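Local coordinates for protein transaminase (Arthrobacter sp., PDB 5G2Q) that probably transfers amino groups between amino and keto compounds through pyridoxal phosphate, as a class III aminotransferase caught here with a pyridoxyl-alanine adduct, at residues 127-132 / 265-270; 145-150 / 235-240; 269-274 / 293-298. All coordinates share one frame; numbering follows the deposited sequence.

Contact 1. Residues 127-132 / 265-270. With PDA (2-[(3-hydroxy-2-methyl-5-phosphonooxymethyl-pyridin-4-ylmethyl)-amino]-propionic acid), chain R.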
loop_
_atom_site.group_PDB
_atom_site.type_symbol
_atom_site.label_atom_id
_atom_site.label_comp_id
_atom_site.label_asym_id
_atom_site.label_seq_id
_atom_site.Cartn_x
_atom_site.Cartn_y
_atom_site.Cartn_z
ATOM N N THR F 127 14.890 -10.754 -6.116
ATOM C CA THR F 127 15.108 -12.052 -5.466
ATOM C C THR F 127 15.531 -11.922 -4.005
ATOM O O THR F 127 15.006 -12.610 -3.122
ATOM C CB THR F 127 16.156 -12.923 -6.217
ATOM O OG1 THR F 127 15.805 -13.034 -7.603
ATOM C CG2 THR F 127 16.191 -14.320 -5.621
ATOM N N ALA F 128 16.538 -11.078 -3.790
ATOM C CA ALA F 128 17.095 -10.791 -2.481
ATOM C C ALA F 128 16.018 -10.234 -1.581
ATOM O O ALA F 128 15.950 -10.625 -0.435
ATOM C CB ALA F 128 18.244 -9.801 -2.606
ATOM N N LEU F 129 15.183 -9.326 -2.099
ATOM C CA LEU F 129 14.153 -8.700 -1.284
ATOM C C LEU F 129 13.195 -9.785 -0.879
ATOM O O LEU F 129 12.811 -9.844 0.294
ATOM C CB LEU F 129 13.396 -7.597 -2.030
ATOM C CG LEU F 129 14.118 -6.330 -2.505
ATOM C CD1 LEU F 129 13.099 -5.304 -2.991
ATOM C CD2 LEU F 129 14.984 -5.764 -1.401
ATOM N N ASN F 130 12.848 -10.663 -1.834
ATOM C CA ASN F 130 11.919 -11.795 -1.565
ATOM C C ASN F 130 12.440 -12.717 -0.459
ATOM O O ASN F 130 11.722 -13.031 0.511
ATOM C CB ASN F 130 11.641 -12.625 -2.831
ATOM C CG ASN F 130 10.762 -11.904 -3.837
ATOM O OD1 ASN F 130 10.220 -10.860 -3.555
ATOM N ND2 ASN F 130 10.648 -12.458 -5.028
ATOM N N ILE F 131 13.696 -13.133 -0.621
ATOM C CA ILE F 131 14.396 -14.024 0.307
ATOM C C ILE F 131 14.461 -13.473 1.745
ATOM O O ILE F 131 14.166 -14.193 2.704
ATOM C CB ILE F 131 15.812 -14.389 -0.240
ATOM C CG1 ILE F 131 15.694 -15.279 -1.493
ATOM C CG2 ILE F 131 16.675 -15.027 0.841
ATOM C CD1 ILE F 131 16.991 -15.699 -2.195
ATOM N N ALA F 132 14.827 -12.201 1.892
ATOM C CA ALA F 132 15.003 -11.601 3.219
ATOM C C ALA F 132 13.697 -11.525 3.951
ATOM O O ALA F 132 13.615 -11.883 5.121
ATOM C CB ALA F 132 15.671 -10.208 3.144
ATOM N N LEU F 265 18.831 -8.315 8.710
ATOM C CA LEU F 265 19.751 -8.756 7.679
ATOM C C LEU F 265 20.454 -7.609 6.987
ATOM O O LEU F 265 19.942 -6.496 6.966
ATOM C CB LEU F 265 19.017 -9.596 6.630
ATOM C CG LEU F 265 18.389 -10.888 7.130
ATOM C CD1 LEU F 265 17.670 -11.504 5.957
ATOM C CD2 LEU F 265 19.394 -11.852 7.735
ATOM N N TRP F 266 21.626 -7.861 6.424
ATOM C CA TRP F 266 22.220 -6.838 5.606
ATOM C C TRP F 266 22.368 -7.357 4.223
ATOM O O TRP F 266 23.004 -8.395 4.000
ATOM C CB TRP F 266 23.553 -6.309 6.186
ATOM C CG TRP F 266 24.294 -5.387 5.225
ATOM C CD1 TRP F 266 23.744 -4.438 4.408
ATOM C CD2 TRP F 266 25.698 -5.352 4.978
ATOM N NE1 TRP F 266 24.715 -3.825 3.666
ATOM C CE2 TRP F 266 25.925 -4.374 3.991
ATOM C CE3 TRP F 266 26.782 -6.057 5.484
ATOM C CZ2 TRP F 266 27.207 -4.073 3.505
ATOM C CZ3 TRP F 266 28.053 -5.766 4.994
ATOM C CH2 TRP F 266 28.254 -4.773 4.022
ATOM N N ILE F 267 21.746 -6.657 3.278
ATOM C CA ILE F 267 21.938 -6.981 1.857
ATOM C C ILE F 267 22.955 -5.962 1.272
ATOM O O ILE F 267 22.704 -4.759 1.281
ATOM C CB ILE F 267 20.615 -6.920 1.059
ATOM C CG1 ILE F 267 19.575 -7.878 1.624
ATOM C CG2 ILE F 267 20.857 -7.157 -0.425
ATOM C CD1 ILE F 267 18.169 -7.591 1.137
ATOM N N SER F 268 24.101 -6.446 0.789
ATOM C CA SER F 268 25.032 -5.600 0.028
ATOM C C SER F 268 24.659 -5.675 -1.450
ATOM O O SER F 268 24.841 -6.710 -2.093
ATOM C CB SER F 268 26.497 -6.030 0.250
ATOM O OG SER F 268 27.385 -5.140 -0.378
ATOM N N ASP F 269 24.101 -4.597 -1.990
ATOM C CA ASP F 269 23.841 -4.562 -3.427
ATOM C C ASP F 269 25.151 -4.368 -4.235
ATOM O O ASP F 269 25.649 -3.260 -4.399
ATOM C CB ASP F 269 22.777 -3.511 -3.749
ATOM C CG ASP F 269 22.404 -3.497 -5.208
ATOM O OD1 ASP F 269 23.070 -4.212 -6.003
ATOM O OD2 ASP F 269 21.451 -2.769 -5.559
ATOM N N GLU F 270 25.721 -5.468 -4.714
ATOM C CA GLU F 270 27.028 -5.445 -5.336
ATOM C C GLU F 270 26.953 -5.476 -6.866
ATOM O O GLU F 270 27.940 -5.829 -7.553
ATOM C CB GLU F 270 27.909 -6.583 -4.793
ATOM C CG GLU F 270 28.313 -6.463 -3.322
ATOM C CD GLU F 270 29.515 -5.531 -3.096
ATOM O OE1 GLU F 270 30.153 -5.095 -4.091
ATOM O OE2 GLU F 270 29.810 -5.222 -1.906
HETATM N N PDA R . 22.449 0.340 -12.610
HETATM N N1 PDA R . 21.737 -2.374 -8.344
HETATM C C2 PDA R . 22.693 -1.472 -8.599
HETATM C C2A PDA R . 23.582 -1.056 -7.458
HETATM C C3 PDA R . 22.834 -0.934 -9.988
HETATM O O3A PDA R . 23.824 -0.035 -10.281
HETATM C C4 PDA R . 21.965 -1.390 -10.981
HETATM C C4A PDA R . 22.087 -0.866 -12.370
HETATM C C5 PDA R . 20.980 -2.335 -10.626
HETATM C C5A PDA R . 19.964 -2.893 -11.604
HETATM O OP4 PDA R . 20.610 -3.735 -12.568
HETATM P P PDA R . 19.995 -3.886 -14.051
HETATM O OP1 PDA R . 18.576 -4.523 -13.975
HETATM O OP2 PDA R . 20.854 -4.842 -14.881
HETATM O OP3 PDA R . 19.929 -2.523 -14.670
HETATM C C6 PDA R . 20.899 -2.806 -9.316
HETATM C CA PDA R . 22.595 0.916 -13.966
HETATM C CB PDA R . 21.249 1.100 -14.668
HETATM C C PDA R . 23.484 2.134 -14.128
HETATM O O PDA R . 23.095 3.102 -14.832
HETATM O OXT PDA R . 24.612 2.148 -13.575
#

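Contact 2. Residues 145-150 / 235-240. With PDA (2-[(3-hydroxy-2-methyl-5-phosphonooxymethyl-pyridin-4-ylmethyl)-amino]-propionic acid), chain R.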
loop_
_atom_site.group_PDB
_atom_site.type_symbol
_atom_site.label_atom_id
_atom_site.label_comp_id
_atom_site.label_asym_id
_atom_site.label_seq_id
_atom_site.Cartn_x
_atom_site.Cartn_y
_atom_site.Cartn_z
ATOM N N GLU F 145 18.280 7.102 1.048
ATOM C CA GLU F 145 18.309 8.289 0.183
ATOM C C GLU F 145 19.395 8.194 -0.955
ATOM O O GLU F 145 20.550 7.830 -0.695
ATOM C CB GLU F 145 18.450 9.559 1.074
ATOM C CG GLU F 145 18.878 10.855 0.395
ATOM C CD GLU F 145 18.971 12.005 1.385
ATOM O OE1 GLU F 145 19.453 11.772 2.544
ATOM O OE2 GLU F 145 18.536 13.126 0.996
ATOM N N HIS F 146 18.984 8.495 -2.193
ATOM C CA HIS F 146 19.821 8.390 -3.410
ATOM C C HIS F 146 20.328 7.002 -3.810
ATOM O O HIS F 146 21.153 6.893 -4.736
ATOM C CB HIS F 146 20.975 9.421 -3.443
ATOM C CG HIS F 146 20.539 10.806 -3.079
ATOM N ND1 HIS F 146 21.187 11.572 -2.130
ATOM C CD2 HIS F 146 19.496 11.552 -3.518
ATOM C CE1 HIS F 146 20.568 12.735 -2.008
ATOM N NE2 HIS F 146 19.548 12.754 -2.847
ATOM N N ASP F 147 19.872 5.949 -3.131
ATOM C CA ASP F 147 20.190 4.600 -3.605
ATOM C C ASP F 147 19.518 4.350 -4.949
ATOM O O ASP F 147 18.477 4.899 -5.236
ATOM C CB ASP F 147 19.706 3.528 -2.633
ATOM C CG ASP F 147 20.744 3.142 -1.581
ATOM O OD1 ASP F 147 21.714 3.906 -1.296
ATOM O OD2 ASP F 147 20.532 2.049 -1.000
ATOM N N TYR F 148 20.141 3.515 -5.762
ATOM C CA TYR F 148 19.532 2.991 -6.974
ATOM C C TYR F 148 19.731 1.465 -6.863
ATOM O O TYR F 148 20.823 0.999 -6.578
ATOM C CB TYR F 148 20.158 3.586 -8.278
ATOM C CG TYR F 148 19.429 3.097 -9.525
ATOM C CD1 TYR F 148 18.206 3.658 -9.880
ATOM C CD2 TYR F 148 19.921 2.022 -10.304
ATOM C CE1 TYR F 148 17.491 3.210 -10.975
ATOM C CE2 TYR F 148 19.216 1.565 -11.422
ATOM C CZ TYR F 148 17.996 2.163 -11.755
ATOM O OH TYR F 148 17.223 1.760 -12.840
ATOM N N HIS F 149 18.668 0.693 -7.012
ATOM C CA HIS F 149 18.762 -0.745 -6.798
ATOM C C HIS F 149 18.051 -1.414 -7.930
ATOM O O HIS F 149 17.964 -2.627 -7.963
ATOM C CB HIS F 149 18.132 -1.150 -5.454
ATOM C CG HIS F 149 18.897 -0.670 -4.259
ATOM N ND1 HIS F 149 20.145 -1.156 -3.925
ATOM C CD2 HIS F 149 18.613 0.282 -3.342
ATOM C CE1 HIS F 149 20.582 -0.545 -2.837
ATOM N NE2 HIS F 149 19.661 0.319 -2.454
ATOM N N GLY F 150 17.541 -0.606 -8.854
ATOM C CA GLY F 150 16.937 -1.100 -10.079
ATOM C C GLY F 150 15.628 -0.441 -10.462
ATOM O O GLY F 150 15.185 0.526 -9.800
ATOM N N ILE F 235 19.125 -2.766 2.720
ATOM C CA ILE F 235 19.788 -2.987 1.439
ATOM C C ILE F 235 20.637 -1.747 1.147
ATOM O O ILE F 235 20.127 -0.620 1.186
ATOM C CB ILE F 235 18.780 -3.270 0.304
ATOM C CG1 ILE F 235 19.501 -3.526 -1.035
ATOM C CG2 ILE F 235 17.795 -2.133 0.131
ATOM C CD1 ILE F 235 18.758 -4.479 -1.970
ATOM N N THR F 236 21.937 -1.937 0.896
ATOM C CA THR F 236 22.815 -0.787 0.658
ATOM C C THR F 236 23.642 -0.935 -0.585
ATOM O O THR F 236 23.744 -2.015 -1.107
ATOM C CB THR F 236 23.795 -0.508 1.822
ATOM O OG1 THR F 236 24.711 -1.601 1.954
ATOM C CG2 THR F 236 23.056 -0.256 3.126
ATOM N N GLU F 237 24.192 0.170 -1.081
ATOM C CA GLU F 237 25.295 0.107 -2.016
ATOM C C GLU F 237 26.494 0.505 -1.154
ATOM O O GLU F 237 26.421 1.447 -0.399
ATOM C CB GLU F 237 25.130 1.102 -3.187
ATOM C CG GLU F 237 23.780 1.109 -3.918
ATOM C CD GLU F 237 23.681 2.179 -5.025
ATOM O OE1 GLU F 237 24.338 2.028 -6.094
ATOM O OE2 GLU F 237 22.925 3.168 -4.850
ATOM N N VAL F 238 27.586 -0.234 -1.239
ATOM C CA VAL F 238 28.824 0.156 -0.583
ATOM C C VAL F 238 29.191 1.567 -1.041
ATOM O O VAL F 238 29.628 2.432 -0.245
ATOM C CB VAL F 238 29.932 -0.853 -0.928
ATOM C CG1 VAL F 238 31.228 -0.539 -0.212
ATOM C CG2 VAL F 238 29.464 -2.259 -0.570
ATOM N N SER F 239 28.987 1.810 -2.330
ATOM C CA SER F 239 29.353 3.075 -2.960
ATOM C C SER F 239 28.208 3.335 -3.879
ATOM O O SER F 239 27.915 2.488 -4.682
ATOM C CB SER F 239 30.653 2.916 -3.775
ATOM O OG SER F 239 30.849 4.036 -4.643
ATOM N N GLN F 240 27.517 4.453 -3.736
ATOM C CA GLN F 240 26.330 4.682 -4.551
ATOM C C GLN F 240 26.741 4.895 -5.997
ATOM O O GLN F 240 27.573 5.768 -6.316
ATOM C CB GLN F 240 25.504 5.842 -4.026
ATOM C CG GLN F 240 24.797 5.570 -2.707
ATOM C CD GLN F 240 24.060 6.795 -2.191
ATOM O OE1 GLN F 240 24.582 7.904 -2.237
ATOM N NE2 GLN F 240 22.856 6.608 -1.698
HETATM N N PDA R . 22.449 0.340 -12.610
HETATM N N1 PDA R . 21.737 -2.374 -8.344
HETATM C C2 PDA R . 22.693 -1.472 -8.599
HETATM C C2A PDA R . 23.582 -1.056 -7.458
HETATM C C3 PDA R . 22.834 -0.934 -9.988
HETATM O O3A PDA R . 23.824 -0.035 -10.281
HETATM C C4 PDA R . 21.965 -1.390 -10.981
HETATM C C4A PDA R . 22.087 -0.866 -12.370
HETATM C C5 PDA R . 20.980 -2.335 -10.626
HETATM C C5A PDA R . 19.964 -2.893 -11.604
HETATM O OP4 PDA R . 20.610 -3.735 -12.568
HETATM P P PDA R . 19.995 -3.886 -14.051
HETATM O OP1 PDA R . 18.576 -4.523 -13.975
HETATM O OP2 PDA R . 20.854 -4.842 -14.881
HETATM O OP3 PDA R . 19.929 -2.523 -14.670
HETATM C C6 PDA R . 20.899 -2.806 -9.316
HETATM C CA PDA R . 22.595 0.916 -13.966
HETATM C CB PDA R . 21.249 1.100 -14.668
HETATM C C PDA R . 23.484 2.134 -14.128
HETATM O O PDA R . 23.095 3.102 -14.832
HETATM O OXT PDA R . 24.612 2.148 -13.575
HETATM O O HOH W 1 23.752 10.457 -1.137
#

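Contact 3. Residues 269-274 / 293-298. With PDA (2-[(3-hydroxy-2-methyl-5-phosphonooxymethyl-pyridin-4-ylmethyl)-amino]-propionic acid), chain R.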
loop_
_atom_site.group_PDB
_atom_site.type_symbol
_atom_site.label_atom_id
_atom_site.label_comp_id
_atom_site.label_asym_id
_atom_site.label_seq_id
_atom_site.Cartn_x
_atom_site.Cartn_y
_atom_site.Cartn_z
ATOM N N ASP F 269 24.101 -4.597 -1.990
ATOM C CA ASP F 269 23.841 -4.562 -3.427
ATOM C C ASP F 269 25.151 -4.368 -4.235
ATOM O O ASP F 269 25.649 -3.260 -4.399
ATOM C CB ASP F 269 22.777 -3.511 -3.749
ATOM C CG ASP F 269 22.404 -3.497 -5.208
ATOM O OD1 ASP F 269 23.070 -4.212 -6.003
ATOM O OD2 ASP F 269 21.451 -2.769 -5.559
ATOM N N GLU F 270 25.721 -5.468 -4.714
ATOM C CA GLU F 270 27.028 -5.445 -5.336
ATOM C C GLU F 270 26.953 -5.476 -6.866
ATOM O O GLU F 270 27.940 -5.829 -7.553
ATOM C CB GLU F 270 27.909 -6.583 -4.793
ATOM C CG GLU F 270 28.313 -6.463 -3.322
ATOM C CD GLU F 270 29.515 -5.531 -3.096
ATOM O OE1 GLU F 270 30.153 -5.095 -4.091
ATOM O OE2 GLU F 270 29.810 -5.222 -1.906
ATOM N N VAL F 271 25.796 -5.094 -7.411
ATOM C CA VAL F 271 25.636 -5.140 -8.870
ATOM C C VAL F 271 26.689 -4.296 -9.609
ATOM O O VAL F 271 27.306 -4.748 -10.554
ATOM C CB VAL F 271 24.220 -4.729 -9.330
ATOM C CG1 VAL F 271 24.217 -4.546 -10.857
ATOM C CG2 VAL F 271 23.170 -5.762 -8.880
ATOM N N LEU F 272 26.877 -3.052 -9.184
ATOM C CA LEU F 272 27.832 -2.194 -9.831
ATOM C C LEU F 272 29.207 -2.358 -9.192
ATOM O O LEU F 272 30.204 -2.379 -9.874
ATOM C CB LEU F 272 27.357 -0.747 -9.787
ATOM C CG LEU F 272 28.096 0.335 -10.594
ATOM C CD1 LEU F 272 27.105 1.304 -11.233
ATOM C CD2 LEU F 272 29.115 1.093 -9.749
ATOM N N THR F 273 29.280 -2.477 -7.874
ATOM C CA THR F 273 30.604 -2.500 -7.241
ATOM C C THR F 273 31.248 -3.875 -7.218
ATOM O O THR F 273 32.373 -4.026 -6.762
ATOM C CB THR F 273 30.549 -1.947 -5.809
ATOM O OG1 THR F 273 29.670 -2.761 -5.030
ATOM C CG2 THR F 273 30.048 -0.492 -5.786
ATOM N N GLY F 274 30.529 -4.883 -7.699
ATOM C CA GLY F 274 31.018 -6.254 -7.683
ATOM C C GLY F 274 32.036 -6.551 -8.763
ATOM O O GLY F 274 32.146 -5.812 -9.755
ATOM N N ILE F 293 23.416 -11.263 2.417
ATOM C CA ILE F 293 22.996 -11.512 1.040
ATOM C C ILE F 293 23.723 -10.516 0.133
ATOM O O ILE F 293 23.875 -9.356 0.515
ATOM C CB ILE F 293 21.489 -11.284 0.849
ATOM C CG1 ILE F 293 20.626 -12.366 1.544
ATOM C CG2 ILE F 293 21.121 -11.281 -0.624
ATOM C CD1 ILE F 293 19.221 -11.897 1.889
ATOM N N ILE F 294 24.171 -10.955 -1.050
ATOM C CA ILE F 294 24.789 -10.078 -2.071
ATOM C C ILE F 294 23.912 -10.117 -3.336
ATOM O O ILE F 294 23.451 -11.199 -3.731
ATOM C CB ILE F 294 26.204 -10.606 -2.445
ATOM C CG1 ILE F 294 27.243 -10.335 -1.362
ATOM C CG2 ILE F 294 26.693 -10.099 -3.803
ATOM C CD1 ILE F 294 28.478 -11.211 -1.548
ATOM N N THR F 295 23.690 -8.970 -3.982
ATOM C CA THR F 295 23.050 -8.972 -5.304
ATOM C C THR F 295 24.092 -8.663 -6.369
ATOM O O THR F 295 24.965 -7.845 -6.145
ATOM C CB THR F 295 21.880 -7.975 -5.397
ATOM O OG1 THR F 295 22.308 -6.674 -5.008
ATOM C CG2 THR F 295 20.755 -8.373 -4.491
ATOM N N MET F 296 24.007 -9.328 -7.513
ATOM C CA MET F 296 25.034 -9.280 -8.553
ATOM C C MET F 296 24.475 -9.125 -9.963
ATOM O O MET F 296 23.328 -9.509 -10.245
ATOM C CB MET F 296 25.839 -10.565 -8.570
ATOM C CG MET F 296 26.817 -10.735 -7.442
ATOM S SD MET F 296 27.166 -12.490 -7.437
ATOM C CE MET F 296 28.491 -12.549 -6.235
ATOM N N GLY F 297 25.329 -8.616 -10.861
ATOM C CA GLY F 297 24.952 -8.240 -12.223
ATOM C C GLY F 297 26.157 -7.583 -12.900
ATOM O O GLY F 297 27.301 -7.824 -12.500
ATOM N N LYS F 298 25.900 -6.803 -13.943
ATOM C CA LYS F 298 26.955 -6.112 -14.672
ATOM C C LYS F 298 28.275 -6.908 -14.851
ATOM O O LYS F 298 28.459 -7.713 -15.772
ATOM C CB LYS F 298 27.235 -4.772 -13.951
ATOM C CG LYS F 298 26.131 -3.738 -14.107
ATOM C CD LYS F 298 26.439 -2.484 -13.288
ATOM C CE LYS F 298 25.247 -1.558 -13.089
ATOM N NZ LYS F 298 24.661 -1.090 -14.382
HETATM N N PDA R . 22.449 0.340 -12.610
HETATM N N1 PDA R . 21.737 -2.374 -8.344
HETATM C C2 PDA R . 22.693 -1.472 -8.599
HETATM C C2A PDA R . 23.582 -1.056 -7.458
HETATM C C3 PDA R . 22.834 -0.934 -9.988
HETATM O O3A PDA R . 23.824 -0.035 -10.281
HETATM C C4 PDA R . 21.965 -1.390 -10.981
HETATM C C4A PDA R . 22.087 -0.866 -12.370
HETATM C C5 PDA R . 20.980 -2.335 -10.626
HETATM C C5A PDA R . 19.964 -2.893 -11.604
HETATM O OP4 PDA R . 20.610 -3.735 -12.568
HETATM P P PDA R . 19.995 -3.886 -14.051
HETATM O OP1 PDA R . 18.576 -4.523 -13.975
HETATM O OP2 PDA R . 20.854 -4.842 -14.881
HETATM O OP3 PDA R . 19.929 -2.523 -14.670
HETATM C C6 PDA R . 20.899 -2.806 -9.316
HETATM C CA PDA R . 22.595 0.916 -13.966
HETATM C CB PDA R . 21.249 1.100 -14.668
HETATM C C PDA R . 23.484 2.134 -14.128
HETATM O O PDA R . 23.095 3.102 -14.832
HETATM O OXT PDA R . 24.612 2.148 -13.575
#

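Contact 1. Residues 127-132 / 265-270
Ala128, Leu129 and Ala132 meet Leu265 and Ile267 on one side of the strand, and both flat groups of interest lie off that patch. The Trp266 indole projects from the strand side facing helix 251-262, where Val252, Arg256 and Thr259 touch it; Ser268 CB lies over one face, 3.8 Å above the plane of the Trp266 ring and shifted toward its rim. The Asp269 carboxylate, at the end of the strand, brings OD2 to 2.8 Å from N1 of the pyridoxyl-alanine ligand.

The contact itself is aliphatic. The short axes of 127-132 and 265-269 approach to 10.3 Å and run nearly antiparallel, at 174°. Such a spacing places the two alanines over the sheet, where the branched tips of the strand side chains reach up to them. Ala132 is touched at its methyl by two of these: Leu265 CD1 lies 3.7 Å from Ala132 CB, and Ile267 CD1 4.1 Å from the same Ala132 CB. Ile267 divides its branches, for with CG1 opposite the carbonyl carbon (chi1 -59°) the CD1 arm extends to Ala132 while CG2 goes to Ala128, 4.3 Å from Ala128 CB. Leu129 adds only a marginal touch, its CD2 lying 4.5 Å from Ile267 CD1.

Ala233 of strand 231-236 and Ile293 of strand 293-296 continue the apolar patch; on another side of the helix, Ile131 and Thr127 pack against Met22 and Trp151 of the second subunit.

Since the side chains meet through carbon atoms alone, closely at Ala132 and more loosely at Ala128 and Leu129, the packing rests on shape rather than on directed bonds. Polar chemistry begins two residues beyond Ile267, where Asp269 OD2 faces the pyridine nitrogen of the ligand, as in fold type I pyridoxal phosphate enzymes.

Contact 2. Residues 145-150 / 235-240
Gln240 and Asp147 cross at about a right angle, the amide and carboxylate planes 70° apart. The chain of Gln240 is extended beyond CG (chi2 176°), which delivers NE2 between two acceptors lying close to its amide plane: Glu145 O at 2.8 Å from Gln240 NE2, and Asp147 OD1 at 3.0 Å from it. The second bond is nearly straight, 170° at the hydrogen, and uses the anti lone pair of OD1, which also forms a salt bridge with Arg144. Gln240 OE1 turns to Thr245 and to a water that joins it to His146 ND1. A leucine here would probably leave Glu145 O and Asp147 OD1 without their shared donor.

Glu237 runs past Asp147 in the opposite direction with its carboxylate almost perpendicular; Glu237 OE2 accepts a hydrogen bond from Tyr148 N at 3.0 Å, met from above the carboxylate plane, while OE1 takes one from Gly241 N. Over one face of the His149 ring lies Ile235, with CG1 3.9 Å from the centroid in a CH-pi contact. His149 ND1 bonds Asp269. The two loops line the cofactor pocket, His149 O lying 3.2 Å from PDA C6 and Glu237 OE1 3.5 Å from PDA C2A.

Strand 231-236, carrying Ile235, is flanked by parallel strands 140-144 and 265-269; the 145-150 loop leaves the first of these, and Val125 of helix 121-136 packs on both Ile235 and His149.

Contact 3. Residues 269-274 / 293-298
Asp269 OD1 is gripped by two donors arriving from opposite faces of its carboxylate plane. Thr295 OG1 gives its hydrogen to Asp269 OD1 at 2.8 Å, well above that plane (65°), while Val271 N meets Asp269 OD1 at 3.2 Å nearly along its C-O direction. The second bond closes an Asx turn, and together the pair should fix the rotation of the carboxylate whose other oxygen serves the ligand and His149. Thr295 owes its reach to a hydroxyl placed between the backbone N and the carbonyl carbon (chi1 54°).

Beneath this, Asp269 and Thr295 form a parallel bridge, CA atoms 4.9 Å apart, extended by a weak bond of 2.9 Å from Glu270 N to Thr295 O. Ile294 CG2 packs on Glu270 CB.

Val271 lies over one face of the ligand's pyridine ring, CB 3.6 Å from PDA N1, and crosses Lys298 at about a right angle, its CG1 meeting Lys298 CG. Gly297 has no side chain to crowd that methyl. The bend at the end of the Lys298 chain (chi4 -58°) brings NZ to 3.2 Å from PDA N, unattached to the ligand, a position consistent with the Schiff-base lysine of this family. NZ bonds Leu59 O and Thr330 of the second subunit. Leu272 CD1 borders the ligand carboxylate, 3.5 Å from PDA OXT.

Strand 293-296 stands between parallel strand 265-269 and antiparallel strand 308-313; Val125 and Ala128 of helix 121-136 pack on Thr295, and Leu387 of strand 387-392 lies against Leu272.

In the fold
All three contacts converge on neighbouring strands of one mixed sheet and on the same pyridoxyl-alanine ligand. Contact 1 and contact 3 share Asp269 and Glu270, their centres about 10 Å apart; Ser268 N to Ile293 O, 2.9 Å, probably hydrogen-bonds the strands. Contact 2 lies about 12 Å from contact 1 and about 10 Å from contact 3, centre to centre. It joins both through Asp269: His149 ND1 stands 2.6 Å from Asp269 OD2, and Asp269 N 2.8 Å from Thr236 O, both probable hydrogen bonds. Thus the His149 ring stands in a second shell behind the aspartate, while contact 3 brings Lys298 to the ligand nitrogen that joins the alanine part.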